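Local coordinates for protein hyperpolarization-activated (Ih) channel (PDB 2PTM) that probably forms a voltage-gated potassium-conducting channel, whose C-terminal C-linker and cyclic nucleotide-binding region, the part present here, binds cAMP, at residues 82-93 against 172-183. Numbering follows the deposited sequence.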
ATOM      1  N   ALA A  82     -10.559 -17.493 -27.795  1.00 56.10           N
ATOM      2  CA  ALA A  82      -9.786 -17.577 -26.562  1.00 51.03           C
ATOM      3  C   ALA A  82     -10.572 -18.297 -25.475  1.00 51.64           C
ATOM      4  O   ALA A  82     -11.801 -18.336 -25.507  1.00 51.70           O
ATOM      5  CB  ALA A  82      -9.395 -16.179 -26.084  1.00 47.40           C
ATOM      6  N   ASP A  83      -9.853 -18.860 -24.510  1.00 50.75           N
ATOM      7  CA  ASP A  83     -10.475 -19.502 -23.354  1.00 48.77           C
ATOM      8  C   ASP A  83     -11.221 -18.443 -22.544  1.00 47.84           C
ATOM      9  O   ASP A  83     -10.672 -17.373 -22.277  1.00 46.66           O
ATOM     10  CB  ASP A  83      -9.393 -20.162 -22.500  1.00 51.56           C
ATOM     11  CG  ASP A  83      -9.961 -21.044 -21.396  1.00 54.69           C
ATOM     12  OD1 ASP A  83     -10.919 -20.630 -20.709  1.00 54.76           O
ATOM     13  OD2 ASP A  83      -9.428 -22.157 -21.204  1.00 56.56           O
ATOM     14  N   SER A  84     -12.470 -18.734 -22.176  1.00 47.54           N
ATOM     15  CA  SER A  84     -13.291 -17.817 -21.375  1.00 47.26           C
ATOM     16  C   SER A  84     -12.589 -17.363 -20.099  1.00 42.96           C
ATOM     17  O   SER A  84     -12.751 -16.217 -19.662  1.00 41.44           O
ATOM     18  CB  SER A  84     -14.636 -18.459 -21.014  1.00 54.18           C
ATOM     19  OG  SER A  84     -15.551 -18.386 -22.097  1.00 61.16           O
ATOM     20  N   ASN A  85     -11.817 -18.266 -19.501  1.00 39.02           N
ATOM     21  CA  ASN A  85     -11.067 -17.951 -18.290  1.00 37.33           C
ATOM     22  C   ASN A  85      -9.944 -16.959 -18.568  1.00 36.51           C
ATOM     23  O   ASN A  85      -9.616 -16.137 -17.711  1.00 34.66           O
ATOM     24  CB  ASN A  85     -10.501 -19.217 -17.648  1.00 35.97           C
ATOM     25  CG  ASN A  85     -11.583 -20.140 -17.119  1.00 37.10           C
ATOM     26  OD1 ASN A  85     -12.628 -19.687 -16.640  1.00 38.06           O
ATOM     27  ND2 ASN A  85     -11.335 -21.445 -17.193  1.00 36.91           N
ATOM     28  N   PHE A  86      -9.343 -17.056 -19.755  1.00 37.33           N
ATOM     29  CA  PHE A  86      -8.346 -16.072 -20.196  1.00 37.40           C
ATOM     30  C   PHE A  86      -8.970 -14.686 -20.325  1.00 37.68           C
ATOM     31  O   PHE A  86      -8.466 -13.716 -19.755  1.00 37.98           O
ATOM     32  CB  PHE A  86      -7.675 -16.482 -21.523  1.00 37.18           C
ATOM     33  CG  PHE A  86      -6.723 -15.430 -22.084  1.00 38.81           C
ATOM     34  CD1 PHE A  86      -5.439 -15.290 -21.577  1.00 38.74           C
ATOM     35  CD2 PHE A  86      -7.117 -14.591 -23.109  1.00 39.60           C
ATOM     36  CE1 PHE A  86      -4.569 -14.330 -22.071  1.00 38.32           C
ATOM     37  CE2 PHE A  86      -6.248 -13.631 -23.622  1.00 42.55           C
ATOM     38  CZ  PHE A  86      -4.970 -13.502 -23.102  1.00 39.66           C
ATOM     39  N   VAL A  87     -10.066 -14.592 -21.071  1.00 37.13           N
ATOM     40  CA  VAL A  87     -10.733 -13.307 -21.252  1.00 36.42           C
ATOM     41  C   VAL A  87     -11.143 -12.714 -19.893  1.00 33.97           C
ATOM     42  O   VAL A  87     -10.917 -11.538 -19.622  1.00 32.32           O
ATOM     43  CB  VAL A  87     -11.964 -13.424 -22.162  1.00 38.67           C
ATOM     44  CG1 VAL A  87     -12.645 -12.067 -22.297  1.00 39.77           C
ATOM     45  CG2 VAL A  87     -11.566 -13.974 -23.527  1.00 43.17           C
ATOM     46  N   THR A  88     -11.729 -13.534 -19.029  1.00 31.48           N
ATOM     47  CA  THR A  88     -12.137 -13.038 -17.720  1.00 31.55           C
ATOM     48  C   THR A  88     -10.953 -12.502 -16.904  1.00 32.10           C
ATOM     49  O   THR A  88     -11.039 -11.439 -16.277  1.00 32.95           O
ATOM     50  CB  THR A  88     -12.908 -14.106 -16.929  1.00 34.04           C
ATOM     51  OG1 THR A  88     -14.175 -14.331 -17.564  1.00 36.39           O
ATOM     52  CG2 THR A  88     -13.132 -13.645 -15.494  1.00 33.17           C
ATOM     53  N   ARG A  89      -9.844 -13.227 -16.923  1.00 30.42           N
ATOM     54  CA  ARG A  89      -8.659 -12.807 -16.184  1.00 34.09           C
ATOM     55  C   ARG A  89      -8.153 -11.448 -16.669  1.00 32.16           C
ATOM     56  O   ARG A  89      -7.866 -10.557 -15.869  1.00 32.01           O
ATOM     57  CB  ARG A  89      -7.547 -13.849 -16.311  1.00 34.16           C
ATOM     58  CG  ARG A  89      -6.313 -13.539 -15.464  1.00 35.97           C
ATOM     59  CD  ARG A  89      -6.593 -13.763 -13.991  1.00 37.99           C
ATOM     60  NE  ARG A  89      -6.876 -15.168 -13.704  1.00 40.51           N
ATOM     61  CZ  ARG A  89      -7.272 -15.632 -12.523  0.50 42.02           C
ATOM     62  NH1 ARG A  89      -7.452 -14.798 -11.507  0.50 40.89           N
ATOM     63  NH2 ARG A  89      -7.492 -16.931 -12.358  0.50 41.98           N
ATOM     64  N   VAL A  90      -8.050 -11.292 -17.982  1.00 29.92           N
ATOM     65  CA  VAL A  90      -7.563 -10.046 -18.560  1.00 30.24           C
ATOM     66  C   VAL A  90      -8.459  -8.869 -18.204  1.00 31.56           C
ATOM     67  O   VAL A  90      -7.979  -7.866 -17.675  1.00 30.78           O
ATOM     68  CB  VAL A  90      -7.424 -10.146 -20.087  1.00 33.82           C
ATOM     69  CG1 VAL A  90      -7.092  -8.779 -20.691  1.00 34.63           C
ATOM     70  CG2 VAL A  90      -6.353 -11.158 -20.432  1.00 34.32           C
ATOM     71  N   VAL A  91      -9.758  -8.993 -18.472  1.00 33.13           N
ATOM     72  CA  VAL A  91     -10.658  -7.861 -18.271  1.00 33.14           C
ATOM     73  C   VAL A  91     -10.697  -7.409 -16.814  1.00 31.55           C
ATOM     74  O   VAL A  91     -10.940  -6.242 -16.545  1.00 31.78           O
ATOM     75  CB  VAL A  91     -12.105  -8.100 -18.800  1.00 34.91           C
ATOM     76  CG1 VAL A  91     -12.118  -8.248 -20.329  1.00 33.95           C
ATOM     77  CG2 VAL A  91     -12.767  -9.293 -18.123  1.00 36.13           C
ATOM     78  N   THR A  92     -10.452  -8.321 -15.879  1.00 32.57           N
ATOM     79  CA  THR A  92     -10.465  -7.952 -14.466  1.00 31.62           C
ATOM     80  C   THR A  92      -9.180  -7.224 -14.067  1.00 32.32           C
ATOM     81  O   THR A  92      -9.109  -6.613 -13.002  1.00 35.33           O
ATOM     82  CB  THR A  92     -10.659  -9.174 -13.541  1.00 35.74           C
ATOM     83  OG1 THR A  92      -9.550 -10.067 -13.684  1.00 35.40           O
ATOM     84  CG2 THR A  92     -11.953  -9.909 -13.865  1.00 35.97           C
ATOM     85  N   LEU A  93      -8.162  -7.294 -14.917  1.00 29.45           N
ATOM     86  CA  LEU A  93      -6.889  -6.637 -14.626  1.00 30.73           C
ATOM     87  C   LEU A  93      -6.642  -5.371 -15.441  1.00 29.62           C
ATOM     88  O   LEU A  93      -5.690  -4.642 -15.172  1.00 32.35           O
ATOM     89  CB  LEU A  93      -5.718  -7.600 -14.824  1.00 31.08           C
ATOM     90  CG  LEU A  93      -5.730  -8.880 -13.980  1.00 34.40           C
ATOM     91  CD1 LEU A  93      -4.538  -9.736 -14.337  1.00 34.53           C
ATOM     92  CD2 LEU A  93      -5.736  -8.568 -12.487  1.00 38.07           C
ATOM     93  N   HIS A 172       0.961  -7.953 -14.588  1.00 33.88           N
ATOM     94  CA  HIS A 172      -0.258  -8.680 -14.945  1.00 35.13           C
ATOM     95  C   HIS A 172      -0.134  -9.381 -16.298  1.00 36.30           C
ATOM     96  O   HIS A 172      -0.636 -10.489 -16.478  1.00 37.74           O
ATOM     97  CB  HIS A 172      -1.473  -7.744 -14.954  1.00 33.12           C
ATOM     98  CG  HIS A 172      -1.753  -7.099 -13.632  1.00 34.11           C
ATOM     99  ND1 HIS A 172      -1.628  -7.770 -12.432  1.00 37.98           N
ATOM    100  CD2 HIS A 172      -2.174  -5.850 -13.318  1.00 33.86           C
ATOM    101  CE1 HIS A 172      -1.948  -6.960 -11.438  1.00 34.21           C
ATOM    102  NE2 HIS A 172      -2.280  -5.787 -11.949  1.00 37.22           N
ATOM    103  N   PHE A 173       0.508  -8.705 -17.248  1.00 34.26           N
ATOM    104  CA  PHE A 173       0.802  -9.258 -18.567  1.00 35.26           C
ATOM    105  C   PHE A 173       1.520 -10.596 -18.419  1.00 38.77           C
ATOM    106  O   PHE A 173       1.101 -11.614 -18.986  1.00 39.24           O
ATOM    107  CB  PHE A 173       1.662  -8.252 -19.342  1.00 34.72           C
ATOM    108  CG  PHE A 173       2.120  -8.721 -20.700  1.00 32.58           C
ATOM    109  CD1 PHE A 173       1.352  -8.478 -21.830  1.00 29.68           C
ATOM    110  CD2 PHE A 173       3.338  -9.363 -20.852  1.00 33.32           C
ATOM    111  CE1 PHE A 173       1.782  -8.882 -23.088  1.00 29.50           C
ATOM    112  CE2 PHE A 173       3.776  -9.778 -22.106  1.00 33.21           C
ATOM    113  CZ  PHE A 173       2.994  -9.535 -23.228  1.00 30.08           C
ATOM    114  N   ASN A 174       2.594 -10.599 -17.643  1.00 36.16           N
ATOM    115  CA  ASN A 174       3.373 -11.812 -17.456  1.00 40.07           C
ATOM    116  C   ASN A 174       2.594 -12.880 -16.694  1.00 41.20           C
ATOM    117  O   ASN A 174       2.789 -14.064 -16.913  1.00 42.90           O
ATOM    118  CB  ASN A 174       4.708 -11.501 -16.775  1.00 40.08           C
ATOM    119  CG  ASN A 174       5.741 -10.962 -17.746  1.00 42.33           C
ATOM    120  OD1 ASN A 174       5.957 -11.527 -18.821  1.00 43.71           O
ATOM    121  ND2 ASN A 174       6.387  -9.866 -17.373  1.00 43.12           N
ATOM    122  N   GLN A 175       1.694 -12.449 -15.818  1.00 42.81           N
ATOM    123  CA  GLN A 175       0.837 -13.370 -15.081  1.00 43.83           C
ATOM    124  C   GLN A 175      -0.127 -14.115 -16.007  1.00 43.43           C
ATOM    125  O   GLN A 175      -0.194 -15.341 -15.984  1.00 45.80           O
ATOM    126  CB  GLN A 175       0.049 -12.620 -14.004  1.00 49.14           C
ATOM    127  CG  GLN A 175       0.878 -12.159 -12.815  1.00 51.55           C
ATOM    128  CD  GLN A 175       0.069 -11.326 -11.831  1.00 55.94           C
ATOM    129  OE1 GLN A 175      -1.160 -11.249 -11.923  1.00 54.36           O
ATOM    130  NE2 GLN A 175       0.758 -10.693 -10.886  1.00 57.36           N
ATOM    131  N   VAL A 176      -0.868 -13.376 -16.826  1.00 41.98           N
ATOM    132  CA  VAL A 176      -1.882 -13.993 -17.675  1.00 44.81           C
ATOM    133  C   VAL A 176      -1.288 -14.883 -18.774  1.00 47.37           C
ATOM    134  O   VAL A 176      -1.894 -15.884 -19.164  1.00 47.01           O
ATOM    135  CB  VAL A 176      -2.844 -12.948 -18.276  1.00 45.40           C
ATOM    136  CG1 VAL A 176      -3.364 -12.037 -17.182  1.00 47.73           C
ATOM    137  CG2 VAL A 176      -2.152 -12.135 -19.342  1.00 43.67           C
ATOM    138  N   LEU A 177      -0.099 -14.523 -19.256  1.00 49.63           N
ATOM    139  CA  LEU A 177       0.597 -15.314 -20.270  1.00 49.22           C
ATOM    140  C   LEU A 177       1.164 -16.617 -19.713  1.00 50.22           C
ATOM    141  O   LEU A 177       1.331 -17.595 -20.447  1.00 47.71           O
ATOM    142  CB  LEU A 177       1.722 -14.500 -20.909  1.00 48.28           C
ATOM    143  CG  LEU A 177       1.344 -13.780 -22.202  1.00 51.88           C
ATOM    144  CD1 LEU A 177       0.004 -13.088 -22.076  1.00 47.48           C
ATOM    145  CD2 LEU A 177       2.432 -12.797 -22.630  1.00 54.49           C
ATOM    146  N   ASP A 178       1.486 -16.620 -18.425  1.00 51.39           N
ATOM    147  CA  ASP A 178       1.957 -17.837 -17.774  1.00 54.10           C
ATOM    148  C   ASP A 178       0.772 -18.755 -17.528  1.00 52.28           C
ATOM    149  O   ASP A 178       0.851 -19.966 -17.727  1.00 53.33           O
ATOM    150  CB  ASP A 178       2.648 -17.513 -16.451  1.00 59.47           C
ATOM    151  CG  ASP A 178       4.039 -16.946 -16.646  1.00 66.18           C
ATOM    152  OD1 ASP A 178       4.495 -16.874 -17.806  1.00 64.13           O
ATOM    153  OD2 ASP A 178       4.676 -16.575 -15.636  1.00 71.13           O
ATOM    154  N   GLU A 179      -0.332 -18.163 -17.094  1.00 51.29           N
ATOM    155  CA  GLU A 179      -1.532 -18.923 -16.804  1.00 51.12           C
ATOM    156  C   GLU A 179      -2.102 -19.504 -18.090  1.00 50.52           C
ATOM    157  O   GLU A 179      -2.649 -20.604 -18.092  1.00 51.38           O
ATOM    158  CB  GLU A 179      -2.567 -18.043 -16.099  1.00 48.85           C
ATOM    159  CG  GLU A 179      -3.722 -18.814 -15.496  1.00 48.14           C
ATOM    160  CD  GLU A 179      -4.593 -17.963 -14.596  1.00 48.82           C
ATOM    161  OE1 GLU A 179      -4.449 -16.720 -14.633  1.00 48.81           O
ATOM    162  OE2 GLU A 179      -5.424 -18.539 -13.857  1.00 46.00           O
ATOM    163  N   PHE A 180      -1.950 -18.768 -19.188  1.00 47.56           N
ATOM    164  CA  PHE A 180      -2.461 -19.214 -20.481  1.00 49.25           C
ATOM    165  C   PHE A 180      -1.392 -19.129 -21.578  1.00 50.16           C
ATOM    166  O   PHE A 180      -1.407 -18.209 -22.394  1.00 50.94           O
ATOM    167  CB  PHE A 180      -3.701 -18.395 -20.866  1.00 49.14           C
ATOM    168  CG  PHE A 180      -4.807 -18.458 -19.844  1.00 48.47           C
ATOM    169  CD1 PHE A 180      -5.741 -19.483 -19.875  1.00 47.90           C
ATOM    170  CD2 PHE A 180      -4.903 -17.501 -18.846  1.00 47.69           C
ATOM    171  CE1 PHE A 180      -6.756 -19.549 -18.929  1.00 47.42           C
ATOM    172  CE2 PHE A 180      -5.912 -17.558 -17.900  1.00 47.72           C
ATOM    173  CZ  PHE A 180      -6.839 -18.585 -17.941  1.00 48.07           C
ATOM    174  N   PRO A 181      -0.475 -20.111 -21.613  1.00 52.09           N
ATOM    175  CA  PRO A 181       0.703 -20.070 -22.490  1.00 52.86           C
ATOM    176  C   PRO A 181       0.339 -19.986 -23.972  1.00 53.99           C
ATOM    177  O   PRO A 181       1.082 -19.386 -24.746  1.00 53.22           O
ATOM    178  CB  PRO A 181       1.416 -21.396 -22.196  1.00 53.07           C
ATOM    179  CG  PRO A 181       0.825 -21.886 -20.896  1.00 53.68           C
ATOM    180  CD  PRO A 181      -0.584 -21.396 -20.902  1.00 52.08           C
ATOM    181  N   ALA A 182      -0.785 -20.583 -24.357  1.00 56.03           N
ATOM    182  CA  ALA A 182      -1.232 -20.533 -25.747  1.00 57.49           C
ATOM    183  C   ALA A 182      -1.332 -19.092 -26.240  1.00 58.19           C
ATOM    184  O   ALA A 182      -1.058 -18.807 -27.409  1.00 59.96           O
ATOM    185  CB  ALA A 182      -2.565 -21.246 -25.908  1.00 57.70           C
ATOM    186  N   MET A 183      -1.718 -18.188 -25.341  1.00 53.93           N
ATOM    187  CA  MET A 183      -1.843 -16.776 -25.686  1.00 53.08           C
ATOM    188  C   MET A 183      -0.509 -16.017 -25.772  1.00 50.13           C
ATOM    189  O   MET A 183      -0.430 -14.976 -26.430  1.00 47.66           O
ATOM    190  CB  MET A 183      -2.811 -16.066 -24.742  1.00 57.18           C
ATOM    191  CG  MET A 183      -4.149 -15.723 -25.386  1.00 60.97           C
ATOM    192  SD  MET A 183      -5.041 -17.126 -26.079  1.00 61.83           S
ATOM    193  CE  MET A 183      -5.618 -17.937 -24.587  1.00 64.27           C
TER
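E179 OE2 is gripped from two sources: R89 NH2 lies 3.0 Å away in a salt bridge whose hydrogen bond is weak (N-H...O angle 129°), and the backbone N of F111 of a second subunit donates a hydrogen bond to it. With its CG anti to the backbone N, R89 sets that atom against V176 CG1, and bends at chi2 and chi3 then turn the guanidinium toward E179. About one turn back along helix 84-93, F86 presents its ring edge to the face of F180 in an offset edge-to-face pair, planes at 80° and centroids 5.5 Å apart. F86 CB sits almost on the F180 ring normal, 3.8 Å from the centroid. Helices 84-93 and 172-179, nearly antiparallel at 171° between N-to-C directions, flank the beta roll of the cyclic nucleotide-binding domain. The F86 ring lies between V90 CG2 on one face and M183, from the next helix 181-192, on the other: M183 CG makes a CH-pi contact 3.5 Å from the ring centroid, and SD, at 4.5 Å, a Met-aromatic one. An alanine at F86 is likely to leave M183 without its aromatic platform and open a gap beside F180. Farther along, L93 CD2 stands 4.2 Å above the centre of the H172 ring.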